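Long-range contacts in tryptophan synthase alpha chain (Campylobacter jejuni, PDB 3THA), which probably cleaves indoleglycerol phosphate to indole and glyceraldehyde 3-phosphate, as the alpha subunit of tryptophan synthase in the last step of tryptophan biosynthesis: residues L37-G48 and K86-M94; V226-F234 and M243-K251. One frame throughout, in Å; residues are numbered along the deposited sequence.

Contact 1 of 2, residues L37-G48 and K86-M94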
ATOM      1  N   LEU B  37      12.888   3.270 -23.472  1.00 59.87           N
ATOM      2  CA  LEU B  37      13.576   2.711 -22.320  1.00 59.18           C
ATOM      3  C   LEU B  37      15.036   2.382 -22.659  1.00 60.99           C
ATOM      4  O   LEU B  37      15.923   2.573 -21.847  1.00 61.60           O
ATOM      5  CB  LEU B  37      12.816   1.490 -21.812  1.00 55.88           C
ATOM      6  CG  LEU B  37      13.124   0.975 -20.427  1.00 56.51           C
ATOM      7  CD1 LEU B  37      12.923   2.143 -19.383  1.00 53.05           C
ATOM      8  CD2 LEU B  37      12.242  -0.249 -20.129  1.00 52.53           C
ATOM      9  N   ASP B  38      15.258   1.864 -23.854  1.00 62.79           N
ATOM     10  CA  ASP B  38      16.615   1.609 -24.361  1.00 66.04           C
ATOM     11  C   ASP B  38      17.556   2.800 -24.281  1.00 68.22           C
ATOM     12  O   ASP B  38      18.729   2.616 -24.060  1.00 70.41           O
ATOM     13  CB  ASP B  38      16.575   1.077 -25.797  1.00 66.48           C
ATOM     14  CG  ASP B  38      16.199  -0.388 -25.851  1.00 65.61           C
ATOM     15  OD1 ASP B  38      16.139  -1.026 -24.782  1.00 63.14           O
ATOM     16  OD2 ASP B  38      15.953  -0.898 -26.957  1.00 66.73           O
ATOM     17  N   GLN B  39      17.053   4.016 -24.446  1.00 68.97           N
ATOM     18  CA  GLN B  39      17.932   5.188 -24.332  1.00 71.29           C
ATOM     19  C   GLN B  39      17.920   5.862 -22.977  1.00 70.44           C
ATOM     20  O   GLN B  39      18.561   6.903 -22.823  1.00 72.19           O
ATOM     21  CB  GLN B  39      17.632   6.247 -25.386  1.00 72.84           C
ATOM     22  CG  GLN B  39      17.575   5.749 -26.810  1.00 76.06           C
ATOM     23  CD  GLN B  39      16.191   6.030 -27.372  1.00 80.56           C
ATOM     24  OE1 GLN B  39      15.857   7.177 -27.708  1.00 79.26           O
ATOM     25  NE2 GLN B  39      15.352   4.983 -27.420  1.00 79.99           N
ATOM     26  N   SER B  40      17.199   5.318 -22.003  1.00 67.28           N
ATOM     27  CA  SER B  40      17.220   5.932 -20.671  1.00 67.31           C
ATOM     28  C   SER B  40      18.291   5.241 -19.843  1.00 67.13           C
ATOM     29  O   SER B  40      18.650   4.123 -20.163  1.00 67.46           O
ATOM     30  CB  SER B  40      15.857   5.785 -19.983  1.00 65.84           C
ATOM     31  OG  SER B  40      15.668   4.440 -19.573  1.00 64.23           O
ATOM     32  N   PRO B  41      18.783   5.868 -18.757  1.00 67.44           N
ATOM     33  CA  PRO B  41      19.847   5.181 -18.023  1.00 67.16           C
ATOM     34  C   PRO B  41      19.328   4.098 -17.039  1.00 64.87           C
ATOM     35  O   PRO B  41      20.099   3.533 -16.249  1.00 65.78           O
ATOM     36  CB  PRO B  41      20.544   6.333 -17.293  1.00 68.99           C
ATOM     37  CG  PRO B  41      19.442   7.296 -17.004  1.00 68.52           C
ATOM     38  CD  PRO B  41      18.357   7.098 -18.063  1.00 67.78           C
ATOM     39  N   ILE B  42      18.045   3.772 -17.127  1.00 62.70           N
ATOM     40  CA  ILE B  42      17.424   2.725 -16.296  1.00 59.61           C
ATOM     41  C   ILE B  42      17.718   1.334 -16.858  1.00 60.23           C
ATOM     42  O   ILE B  42      17.505   1.078 -18.053  1.00 60.09           O
ATOM     43  CB  ILE B  42      15.911   2.927 -16.248  1.00 57.28           C
ATOM     44  CG1 ILE B  42      15.601   4.300 -15.635  1.00 56.28           C
ATOM     45  CG2 ILE B  42      15.215   1.772 -15.534  1.00 53.82           C
ATOM     46  CD1 ILE B  42      14.176   4.775 -15.883  1.00 52.75           C
ATOM     47  N   ASP B  43      18.182   0.435 -15.986  1.00 59.96           N
ATOM     48  CA  ASP B  43      18.601  -0.904 -16.372  1.00 59.82           C
ATOM     49  C   ASP B  43      17.456  -1.899 -16.186  1.00 57.75           C
ATOM     50  O   ASP B  43      17.306  -2.837 -16.980  1.00 57.76           O
ATOM     51  CB  ASP B  43      19.793  -1.348 -15.528  1.00 61.10           C
ATOM     52  CG  ASP B  43      21.002  -0.451 -15.703  1.00 65.89           C
ATOM     53  OD1 ASP B  43      21.306  -0.064 -16.858  1.00 71.42           O
ATOM     54  OD2 ASP B  43      21.671  -0.149 -14.689  1.00 69.51           O
ATOM     55  N   ILE B  44      16.662  -1.700 -15.132  1.00 55.59           N
ATOM     56  CA  ILE B  44      15.557  -2.582 -14.819  1.00 52.84           C
ATOM     57  C   ILE B  44      14.370  -1.717 -14.472  1.00 52.05           C
ATOM     58  O   ILE B  44      14.467  -0.904 -13.574  1.00 52.05           O
ATOM     59  CB  ILE B  44      15.898  -3.440 -13.593  1.00 52.50           C
ATOM     60  CG1 ILE B  44      17.201  -4.152 -13.846  1.00 53.82           C
ATOM     61  CG2 ILE B  44      14.738  -4.412 -13.214  1.00 47.83           C
ATOM     62  CD1 ILE B  44      17.893  -4.569 -12.619  1.00 56.61           C
ATOM     63  N   LEU B  45      13.250  -1.916 -15.160  1.00 51.25           N
ATOM     64  CA  LEU B  45      12.043  -1.204 -14.828  1.00 51.40           C
ATOM     65  C   LEU B  45      11.035  -2.058 -14.112  1.00 51.38           C
ATOM     66  O   LEU B  45      10.723  -3.191 -14.576  1.00 51.85           O
ATOM     67  CB  LEU B  45      11.400  -0.662 -16.092  1.00 50.94           C
ATOM     68  CG  LEU B  45      10.212   0.253 -15.858  1.00 49.83           C
ATOM     69  CD1 LEU B  45      10.705   1.549 -15.218  1.00 47.12           C
ATOM     70  CD2 LEU B  45       9.468   0.518 -17.202  1.00 50.68           C
ATOM     71  N   GLU B  46      10.483  -1.524 -13.019  1.00 51.42           N
ATOM     72  CA  GLU B  46       9.359  -2.180 -12.354  1.00 50.90           C
ATOM     73  C   GLU B  46       8.031  -1.579 -12.816  1.00 51.38           C
ATOM     74  O   GLU B  46       7.862  -0.373 -12.854  1.00 51.14           O
ATOM     75  CB  GLU B  46       9.484  -2.078 -10.830  1.00 51.49           C
ATOM     76  CG  GLU B  46      10.850  -2.550 -10.283  1.00 54.21           C
ATOM     77  CD  GLU B  46      11.028  -2.294  -8.781  1.00 54.23           C
ATOM     78  OE1 GLU B  46      10.240  -1.520  -8.221  1.00 55.59           O
ATOM     79  OE2 GLU B  46      11.981  -2.838  -8.173  1.00 52.75           O
ATOM     80  N   LEU B  47       7.084  -2.431 -13.152  1.00 51.69           N
ATOM     81  CA  LEU B  47       5.876  -1.962 -13.775  1.00 53.27           C
ATOM     82  C   LEU B  47       4.732  -2.179 -12.795  1.00 54.34           C
ATOM     83  O   LEU B  47       4.278  -3.317 -12.612  1.00 52.38           O
ATOM     84  CB  LEU B  47       5.607  -2.737 -15.071  1.00 53.33           C
ATOM     85  CG  LEU B  47       6.651  -2.840 -16.188  1.00 54.28           C
ATOM     86  CD1 LEU B  47       6.099  -3.707 -17.318  1.00 52.24           C
ATOM     87  CD2 LEU B  47       6.952  -1.477 -16.705  1.00 54.16           C
ATOM     88  N   GLY B  48       4.297  -1.093 -12.150  1.00 55.78           N
ATOM     89  CA  GLY B  48       3.155  -1.158 -11.285  1.00 58.48           C
ATOM     90  C   GLY B  48       1.907  -1.217 -12.125  1.00 61.42           C
ATOM     91  O   GLY B  48       1.721  -0.384 -13.029  1.00 62.58           O
ATOM     92  N   LYS B  86       9.254  -2.839 -27.795  1.00 67.55           N
ATOM     93  CA  LYS B  86      10.546  -3.477 -27.909  1.00 69.35           C
ATOM     94  C   LYS B  86      11.589  -2.764 -27.064  1.00 68.52           C
ATOM     95  O   LYS B  86      11.879  -1.585 -27.256  1.00 68.84           O
ATOM     96  CB  LYS B  86      10.993  -3.627 -29.380  1.00 72.67           C
ATOM     97  CG  LYS B  86      12.183  -4.658 -29.621  1.00 77.18           C
ATOM     98  CD  LYS B  86      12.160  -5.899 -28.657  1.00 81.56           C
ATOM     99  CE  LYS B  86      13.355  -6.874 -28.910  1.00 86.68           C
ATOM    100  NZ  LYS B  86      13.533  -7.898 -27.797  1.00 86.89           N
ATOM    101  N   THR B  87      12.136  -3.491 -26.099  1.00 67.53           N
ATOM    102  CA  THR B  87      13.222  -2.939 -25.288  1.00 67.26           C
ATOM    103  C   THR B  87      14.220  -4.027 -24.961  1.00 67.51           C
ATOM    104  O   THR B  87      13.894  -5.201 -25.049  1.00 67.03           O
ATOM    105  CB  THR B  87      12.698  -2.309 -23.968  1.00 65.30           C
ATOM    106  OG1 THR B  87      13.801  -1.721 -23.264  1.00 63.61           O
ATOM    107  CG2 THR B  87      12.038  -3.374 -23.092  1.00 63.45           C
ATOM    108  N   LYS B  88      15.432  -3.634 -24.589  1.00 68.43           N
ATOM    109  CA  LYS B  88      16.436  -4.605 -24.141  1.00 69.55           C
ATOM    110  C   LYS B  88      16.509  -4.688 -22.621  1.00 67.20           C
ATOM    111  O   LYS B  88      17.105  -5.605 -22.071  1.00 68.25           O
ATOM    112  CB  LYS B  88      17.799  -4.256 -24.695  1.00 71.37           C
ATOM    113  CG  LYS B  88      17.942  -4.609 -26.155  1.00 77.60           C
ATOM    114  CD  LYS B  88      17.913  -6.135 -26.388  1.00 82.38           C
ATOM    115  CE  LYS B  88      17.599  -6.483 -27.857  1.00 85.80           C
ATOM    116  NZ  LYS B  88      18.423  -5.740 -28.866  1.00 88.48           N
ATOM    117  N   LYS B  89      15.912  -3.722 -21.947  1.00 65.02           N
ATOM    118  CA  LYS B  89      15.987  -3.660 -20.488  1.00 63.28           C
ATOM    119  C   LYS B  89      15.077  -4.681 -19.807  1.00 61.10           C
ATOM    120  O   LYS B  89      14.150  -5.207 -20.422  1.00 60.41           O
ATOM    121  CB  LYS B  89      15.660  -2.253 -20.011  1.00 62.51           C
ATOM    122  CG  LYS B  89      16.467  -1.174 -20.730  1.00 63.94           C
ATOM    123  CD  LYS B  89      17.857  -1.144 -20.203  1.00 66.17           C
ATOM    124  CE  LYS B  89      18.715  -0.243 -21.047  1.00 67.48           C
ATOM    125  NZ  LYS B  89      18.141   1.115 -21.066  1.00 70.31           N
ATOM    126  N   ALA B  90      15.362  -4.978 -18.543  1.00 59.92           N
ATOM    127  CA  ALA B  90      14.570  -5.938 -17.782  1.00 58.27           C
ATOM    128  C   ALA B  90      13.243  -5.342 -17.337  1.00 56.89           C
ATOM    129  O   ALA B  90      13.212  -4.241 -16.744  1.00 57.25           O
ATOM    130  CB  ALA B  90      15.349  -6.458 -16.572  1.00 57.74           C
ATOM    131  N   LEU B  91      12.170  -6.097 -17.583  1.00 55.20           N
ATOM    132  CA  LEU B  91      10.832  -5.749 -17.150  1.00 53.92           C
ATOM    133  C   LEU B  91      10.362  -6.639 -15.977  1.00 54.28           C
ATOM    134  O   LEU B  91      10.401  -7.870 -16.047  1.00 54.46           O
ATOM    135  CB  LEU B  91       9.879  -5.832 -18.337  1.00 53.34           C
ATOM    136  CG  LEU B  91      10.252  -4.912 -19.514  1.00 53.10           C
ATOM    137  CD1 LEU B  91       9.308  -5.097 -20.685  1.00 49.87           C
ATOM    138  CD2 LEU B  91      10.311  -3.413 -19.074  1.00 50.22           C
ATOM    139  N   VAL B  92       9.950  -5.988 -14.894  1.00 54.15           N
ATOM    140  CA  VAL B  92       9.551  -6.651 -13.670  1.00 53.45           C
ATOM    141  C   VAL B  92       8.164  -6.122 -13.237  1.00 52.61           C
ATOM    142  O   VAL B  92       7.979  -4.915 -13.069  1.00 52.60           O
ATOM    143  CB  VAL B  92      10.593  -6.384 -12.539  1.00 53.92           C
ATOM    144  CG1 VAL B  92      10.054  -6.803 -11.171  1.00 52.10           C
ATOM    145  CG2 VAL B  92      11.865  -7.164 -12.821  1.00 54.27           C
ATOM    146  N   PHE B  93       7.188  -7.018 -13.089  1.00 51.15           N
ATOM    147  CA  PHE B  93       5.924  -6.628 -12.506  1.00 49.97           C
ATOM    148  C   PHE B  93       6.060  -6.363 -11.027  1.00 50.01           C
ATOM    149  O   PHE B  93       6.741  -7.080 -10.305  1.00 51.23           O
ATOM    150  CB  PHE B  93       4.863  -7.686 -12.715  1.00 49.97           C
ATOM    151  CG  PHE B  93       4.144  -7.567 -14.007  1.00 49.99           C
ATOM    152  CD1 PHE B  93       3.771  -6.323 -14.505  1.00 50.12           C
ATOM    153  CD2 PHE B  93       3.819  -8.699 -14.724  1.00 54.23           C
ATOM    154  CE1 PHE B  93       3.097  -6.206 -15.709  1.00 49.96           C
ATOM    155  CE2 PHE B  93       3.153  -8.600 -15.958  1.00 55.04           C
ATOM    156  CZ  PHE B  93       2.785  -7.360 -16.436  1.00 54.57           C
HETATM  157  N   MSE B  94       5.409  -5.312 -10.572  1.00 49.75           N
HETATM  158  CA  MSE B  94       5.149  -5.136  -9.171  1.00 49.70           C
HETATM  159  C   MSE B  94       3.649  -4.905  -9.117  1.00 49.35           C
HETATM  160  O   MSE B  94       3.174  -3.886  -9.541  1.00 50.25           O
HETATM  161  CB  MSE B  94       5.960  -3.977  -8.623  1.00 50.34           C
HETATM  162  CG  MSE B  94       5.640  -3.546  -7.242  1.00 53.85           C
HETATM  163 SE   MSE B  94       7.290  -2.736  -6.579  0.65 66.17          SE
HETATM  164  CE  MSE B  94       6.667  -1.948  -4.983  1.00 54.18           C
TER

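Contact 2 of 2, residues V226-F234 and M243-K251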
ATOM      1  N   VAL B 226      14.404   3.609  -7.407  1.00 60.07           N
ATOM      2  CA  VAL B 226      13.602   4.807  -7.202  1.00 60.60           C
ATOM      3  C   VAL B 226      12.098   4.595  -7.529  1.00 60.30           C
ATOM      4  O   VAL B 226      11.729   4.108  -8.621  1.00 57.68           O
ATOM      5  CB  VAL B 226      14.201   5.968  -7.949  1.00 63.15           C
ATOM      6  CG1 VAL B 226      13.392   7.269  -7.712  1.00 63.18           C
ATOM      7  CG2 VAL B 226      15.673   6.156  -7.526  1.00 64.25           C
ATOM      8  N   GLY B 227      11.242   4.922  -6.550  1.00 61.17           N
ATOM      9  CA  GLY B 227       9.778   4.709  -6.659  1.00 61.07           C
ATOM     10  C   GLY B 227       8.921   5.980  -6.800  1.00 63.16           C
ATOM     11  O   GLY B 227       8.769   6.563  -7.888  1.00 63.33           O
ATOM     12  N   THR B 228       8.355   6.395  -5.677  1.00 64.51           N
ATOM     13  CA  THR B 228       7.608   7.632  -5.561  1.00 66.43           C
ATOM     14  C   THR B 228       8.101   8.711  -6.516  1.00 66.54           C
ATOM     15  O   THR B 228       7.328   9.166  -7.353  1.00 65.86           O
ATOM     16  CB  THR B 228       7.646   8.148  -4.103  1.00 69.40           C
ATOM     17  OG1 THR B 228       9.026   8.330  -3.681  1.00 71.82           O
ATOM     18  CG2 THR B 228       6.936   7.103  -3.204  1.00 68.16           C
ATOM     19  N   SER B 229       9.379   9.076  -6.402  1.00 66.47           N
ATOM     20  CA  SER B 229       9.980  10.145  -7.181  1.00 66.83           C
ATOM     21  C   SER B 229       9.877  10.039  -8.691  1.00 65.58           C
ATOM     22  O   SER B 229       9.600  11.043  -9.338  1.00 67.27           O
ATOM     23  CB  SER B 229      11.434  10.291  -6.815  1.00 67.52           C
ATOM     24  OG  SER B 229      11.489  10.908  -5.574  1.00 71.63           O
ATOM     25  N   ILE B 230      10.127   8.853  -9.253  1.00 63.30           N
ATOM     26  CA  ILE B 230      10.021   8.660 -10.693  1.00 62.46           C
ATOM     27  C   ILE B 230       8.581   8.926 -11.083  1.00 61.91           C
ATOM     28  O   ILE B 230       8.320   9.734 -11.962  1.00 62.79           O
ATOM     29  CB  ILE B 230      10.496   7.246 -11.167  1.00 61.14           C
ATOM     30  CG1 ILE B 230      11.946   7.290 -11.680  1.00 62.61           C
ATOM     31  CG2 ILE B 230       9.698   6.774 -12.397  1.00 59.43           C
ATOM     32  CD1 ILE B 230      12.976   7.624 -10.671  1.00 62.59           C
ATOM     33  N   VAL B 231       7.644   8.285 -10.394  1.00 61.03           N
ATOM     34  CA  VAL B 231       6.235   8.550 -10.639  1.00 61.87           C
ATOM     35  C   VAL B 231       5.943  10.076 -10.650  1.00 65.09           C
ATOM     36  O   VAL B 231       5.126  10.550 -11.455  1.00 65.96           O
ATOM     37  CB  VAL B 231       5.305   7.772  -9.652  1.00 60.58           C
ATOM     38  CG1 VAL B 231       3.825   8.147  -9.873  1.00 61.37           C
ATOM     39  CG2 VAL B 231       5.480   6.261  -9.829  1.00 56.87           C
ATOM     40  N   LYS B 232       6.647  10.843  -9.808  1.00 67.18           N
ATOM     41  CA  LYS B 232       6.389  12.278  -9.707  1.00 71.04           C
ATOM     42  C   LYS B 232       6.816  12.961 -11.007  1.00 71.30           C
ATOM     43  O   LYS B 232       6.242  13.970 -11.390  1.00 73.22           O
ATOM     44  CB  LYS B 232       6.998  12.925  -8.426  1.00 73.05           C
ATOM     45  CG  LYS B 232       8.399  13.587  -8.549  1.00 77.23           C
ATOM     46  CD  LYS B 232       8.805  14.379  -7.267  1.00 85.69           C
ATOM     47  CE  LYS B 232       9.253  13.440  -6.099  1.00 87.05           C
ATOM     48  NZ  LYS B 232       9.958  14.122  -4.951  1.00 90.99           N
ATOM     49  N   CYS B 233       7.798  12.380 -11.689  1.00 70.31           N
ATOM     50  CA  CYS B 233       8.224  12.877 -13.018  1.00 70.81           C
ATOM     51  C   CYS B 233       7.090  12.766 -14.016  1.00 68.96           C
ATOM     52  O   CYS B 233       6.879  13.636 -14.799  1.00 69.45           O
ATOM     53  CB  CYS B 233       9.447  12.104 -13.539  1.00 70.00           C
ATOM     54  SG  CYS B 233      10.856  12.255 -12.410  1.00 71.45           S
ATOM     55  N   PHE B 234       6.327  11.701 -13.940  1.00 66.79           N
ATOM     56  CA  PHE B 234       5.276  11.501 -14.904  1.00 65.92           C
ATOM     57  C   PHE B 234       4.099  12.467 -14.807  1.00 67.40           C
ATOM     58  O   PHE B 234       3.149  12.368 -15.588  1.00 66.99           O
ATOM     59  CB  PHE B 234       4.786  10.059 -14.837  1.00 63.05           C
ATOM     60  CG  PHE B 234       5.709   9.081 -15.488  1.00 62.18           C
ATOM     61  CD1 PHE B 234       5.303   8.354 -16.613  1.00 61.80           C
ATOM     62  CD2 PHE B 234       6.985   8.870 -14.989  1.00 60.50           C
ATOM     63  CE1 PHE B 234       6.158   7.410 -17.202  1.00 59.92           C
ATOM     64  CE2 PHE B 234       7.841   7.939 -15.584  1.00 60.50           C
ATOM     65  CZ  PHE B 234       7.418   7.207 -16.693  1.00 58.78           C
HETATM   66  N   MSE B 243      11.560  12.304 -19.202  1.00 68.22           N
HETATM   67  CA  MSE B 243      12.867  11.767 -19.523  1.00 70.09           C
HETATM   68  C   MSE B 243      14.039  12.559 -18.888  1.00 71.82           C
HETATM   69  O   MSE B 243      14.938  11.967 -18.297  1.00 72.03           O
HETATM   70  CB  MSE B 243      13.000  11.772 -21.044  1.00 71.65           C
HETATM   71  CG  MSE B 243      13.707  10.613 -21.640  1.00 75.91           C
HETATM   72 SE   MSE B 243      12.663   8.980 -21.492  0.65 86.16          SE
HETATM   73  CE  MSE B 243      13.947   7.961 -22.580  1.00 84.34           C
ATOM     74  N   LYS B 244      14.049  13.885 -19.040  1.00 73.09           N
ATOM     75  CA  LYS B 244      15.164  14.703 -18.532  1.00 74.84           C
ATOM     76  C   LYS B 244      15.324  14.558 -17.006  1.00 73.98           C
ATOM     77  O   LYS B 244      16.436  14.444 -16.505  1.00 75.06           O
ATOM     78  CB  LYS B 244      15.040  16.190 -18.977  1.00 76.89           C
ATOM     79  CG  LYS B 244      15.572  17.256 -17.977  1.00 79.17           C
ATOM     80  CD  LYS B 244      15.189  18.694 -18.378  1.00 83.39           C
ATOM     81  CE  LYS B 244      14.890  19.568 -17.166  1.00 84.48           C
ATOM     82  NZ  LYS B 244      15.386  20.960 -17.394  1.00 86.24           N
ATOM     83  N   ASP B 245      14.203  14.565 -16.295  1.00 72.88           N
ATOM     84  CA  ASP B 245      14.155  14.388 -14.846  1.00 72.84           C
ATOM     85  C   ASP B 245      14.597  12.986 -14.390  1.00 71.76           C
ATOM     86  O   ASP B 245      15.088  12.824 -13.279  1.00 72.73           O
ATOM     87  CB  ASP B 245      12.731  14.593 -14.360  1.00 71.25           C
ATOM     88  CG  ASP B 245      12.291  16.010 -14.426  1.00 75.22           C
ATOM     89  OD1 ASP B 245      13.120  16.870 -14.788  1.00 79.06           O
ATOM     90  OD2 ASP B 245      11.106  16.273 -14.118  1.00 76.11           O
ATOM     91  N   ILE B 246      14.397  11.981 -15.239  1.00 70.26           N
ATOM     92  CA  ILE B 246      14.840  10.635 -14.952  1.00 69.68           C
ATOM     93  C   ILE B 246      16.310  10.431 -15.285  1.00 72.91           C
ATOM     94  O   ILE B 246      16.851   9.339 -15.125  1.00 72.82           O
ATOM     95  CB  ILE B 246      14.019   9.603 -15.718  1.00 66.55           C
ATOM     96  CG1 ILE B 246      12.634   9.482 -15.127  1.00 63.67           C
ATOM     97  CG2 ILE B 246      14.671   8.274 -15.680  1.00 64.50           C
ATOM     98  CD1 ILE B 246      11.698   8.717 -16.015  1.00 63.83           C
ATOM     99  N   GLU B 247      16.974  11.457 -15.765  1.00 76.98           N
ATOM    100  CA  GLU B 247      18.384  11.286 -15.987  1.00 80.84           C
ATOM    101  C   GLU B 247      19.136  12.233 -15.069  1.00 83.64           C
ATOM    102  O   GLU B 247      20.385  12.205 -14.972  1.00 85.00           O
ATOM    103  CB  GLU B 247      18.730  11.484 -17.461  1.00 82.62           C
ATOM    104  CG  GLU B 247      20.072  10.843 -17.804  1.00 87.80           C
ATOM    105  CD  GLU B 247      20.224  10.475 -19.262  1.00 92.71           C
ATOM    106  OE1 GLU B 247      19.527  11.094 -20.111  1.00 95.76           O
ATOM    107  OE2 GLU B 247      21.056   9.571 -19.548  1.00 93.51           O
ATOM    108  N   GLU B 248      18.337  13.073 -14.406  1.00 84.47           N
ATOM    109  CA  GLU B 248      18.808  13.921 -13.316  1.00 87.13           C
ATOM    110  C   GLU B 248      18.979  12.987 -12.117  1.00 84.64           C
ATOM    111  O   GLU B 248      19.963  13.033 -11.392  1.00 86.21           O
ATOM    112  CB  GLU B 248      17.774  15.012 -13.011  1.00 88.24           C
ATOM    113  CG  GLU B 248      18.292  16.207 -12.205  1.00 94.22           C
ATOM    114  CD  GLU B 248      17.637  17.552 -12.633  1.00101.98           C
ATOM    115  OE1 GLU B 248      16.581  17.546 -13.341  1.00103.46           O
ATOM    116  OE2 GLU B 248      18.191  18.624 -12.279  1.00104.76           O
ATOM    117  N   ILE B 249      18.023  12.102 -11.947  1.00 81.07           N
ATOM    118  CA  ILE B 249      18.054  11.199 -10.829  1.00 78.24           C
ATOM    119  C   ILE B 249      19.229  10.214 -10.925  1.00 78.31           C
ATOM    120  O   ILE B 249      19.862   9.940  -9.921  1.00 79.65           O
ATOM    121  CB  ILE B 249      16.686  10.571 -10.649  1.00 75.58           C
ATOM    122  CG1 ILE B 249      15.685  11.681 -10.293  1.00 74.72           C
ATOM    123  CG2 ILE B 249      16.692   9.451  -9.582  1.00 74.02           C
ATOM    124  CD1 ILE B 249      14.207  11.286 -10.376  1.00 71.14           C
ATOM    125  N   PHE B 250      19.593   9.753 -12.115  1.00 77.51           N
ATOM    126  CA  PHE B 250      20.595   8.685 -12.228  1.00 76.30           C
ATOM    127  C   PHE B 250      21.980   9.068 -12.779  1.00 78.62           C
ATOM    128  O   PHE B 250      22.655   8.221 -13.360  1.00 78.67           O
ATOM    129  CB  PHE B 250      20.045   7.519 -13.075  1.00 74.09           C
ATOM    130  CG  PHE B 250      18.934   6.721 -12.418  1.00 71.09           C
ATOM    131  CD1 PHE B 250      19.191   5.891 -11.310  1.00 70.28           C
ATOM    132  CD2 PHE B 250      17.650   6.752 -12.941  1.00 67.99           C
ATOM    133  CE1 PHE B 250      18.173   5.150 -10.714  1.00 67.35           C
ATOM    134  CE2 PHE B 250      16.629   6.001 -12.368  1.00 67.06           C
ATOM    135  CZ  PHE B 250      16.883   5.195 -11.250  1.00 66.58           C
ATOM    136  N   LYS B 251      22.428  10.304 -12.593  1.00 80.51           N
ATOM    137  CA  LYS B 251      23.789  10.672 -13.000  1.00 82.75           C
ATOM    138  C   LYS B 251      24.889   9.917 -12.212  1.00 83.35           C
ATOM    139  O   LYS B 251      26.083   9.885 -12.589  1.00 84.42           O
ATOM    140  CB  LYS B 251      23.997  12.175 -12.834  1.00 86.08           C
ATOM    141  CG  LYS B 251      22.730  13.022 -12.645  1.00 85.43           C
ATOM    142  CD  LYS B 251      23.147  14.430 -12.153  1.00 92.49           C
ATOM    143  CE  LYS B 251      21.972  15.290 -11.683  1.00 92.57           C
ATOM    144  NZ  LYS B 251      22.367  16.128 -10.528  1.00 92.91           N
TER

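Contact 1 of 2, residues L37-G48 and K86-M94
Lys-89 NZ sits among backbone carbonyls of the 3-10 segment 37-39 and the loop that leads to strand 44-48. It gives a 2.8 Å hydrogen bond to Leu-37 O, tilted 29° from that carbonyl's plane, and another of 3.1 Å to Ile-42 O, while Asp-38 O and Ser-40 O add weak ones. Bends at chi2 and chi4 curl the lysine chain around the carbonyls, with CD against Ile-42 O. Leu-37 O is shared, since Ser-40 also bonds to it through both N and OG. Beside the lysine, Asp-38 OD1 takes two donors: Lys-88 N, 2.7 Å away in an almost straight bond, reaches its syn lone pair, and Thr-87 OG1 comes from above the carboxylate plane. Thr-87 OG1 in turn accepts from Lys-89 N, closing an ST turn. Past this region strands 44-48 and 90-94 run parallel as neighbours in the eight-stranded TIM barrel. Leu-45 N donates to Ala-90 O at 2.8 Å, and Leu-45 O accepts from Val-92 N. On one face Ile-44 CG2 touches Ala-90 CB and Val-92 CG2; here too lies Glu-46, predicted to be a proton acceptor, with OE1 3.6 Å from SE of selenomethionine Met-94. The other face carries Leu-45, Leu-47, Leu-91 and Phe-93; Leu-82 of helix 75-83 packs on the last three. Phe-93 turns its ring edge to Leu-47 O, 3.6 Å from CD1.

Contact 2 of 2, residues V226-F234 and M243-K251
Cys-233 holds SG beside its own backbone N and anti to its carbonyl carbon (chi1 -59°), which aims the sulfur across at helix 243-248; Ile-249, with CG1 placed in the same way and the chain then extended (chi2 167°), sends CD1 back to meet it. The two atoms, Cys-233 SG and Ile-249 CD1, are 4.0 Å apart. The sulfur also lies 3.6 Å from Asp-245 CB, so it is the methylene of the aspartate, not its carboxylate, that does the touching. Ile-249 CD1 serves a second partner, Ile-230 CD1, at 3.9 Å, and its other branch, CG2, meets Val-226 CG2. One turn back, Ile-246 crosses Ile-230 at about a right angle, the two side chains touching through their CG1 atoms at 4.1 Å. The CD1 of Ile-246 goes on to Phe-234, coming obliquely to CE2 of the ring at 4.0 Å. At the far end Phe-250 passes Val-226 in the opposite direction, its CZ 4.0 Å from Val-226 CG2. No hydrogen bond joins the two segments; branched aliphatic chains, a sulfur, the Asp-245 methylene and parts of two rings make the interface. The short helical segments 228-233 and 243-248 run nearly antiparallel, 154° between their directions, with their axes 9.5 Å apart at closest. Ile-242 continues the packing on Cys-233 and Phe-234, and the Phe-234 ring meets Phe-33 edge-to-face. Following strand 223-226, the last of the barrel, this helix pair forms the C-terminal end of the TIM-barrel fold, whose outer helical layer surrounds the parallel sheet.

The loop at Pro-41 and Ile-42 is where the two contacts meet. While Lys-89 grips nearby carbonyls within contact 1, the side chains of Pro-41 and Ile-42 pack on the C-terminal segment of contact 2: Ile-42 CD1 lies 3.5 Å from Ile-246 CG2, Ile-42 CG1 is 3.8 Å from Phe-250 CE2, and Pro-41 CG is 3.7 Å from Glu-247 CG. The centres of the two contacts are about 13 Å apart. Strand 15-21 stands between strands 44-48 and 223-226 and closes the barrel there, making backbone hydrogen bonds to Glu-46 on one side and Val-226 on the other. The side chain of Val-226 is about 8 Å from that of Glu-46, the predicted proton acceptor.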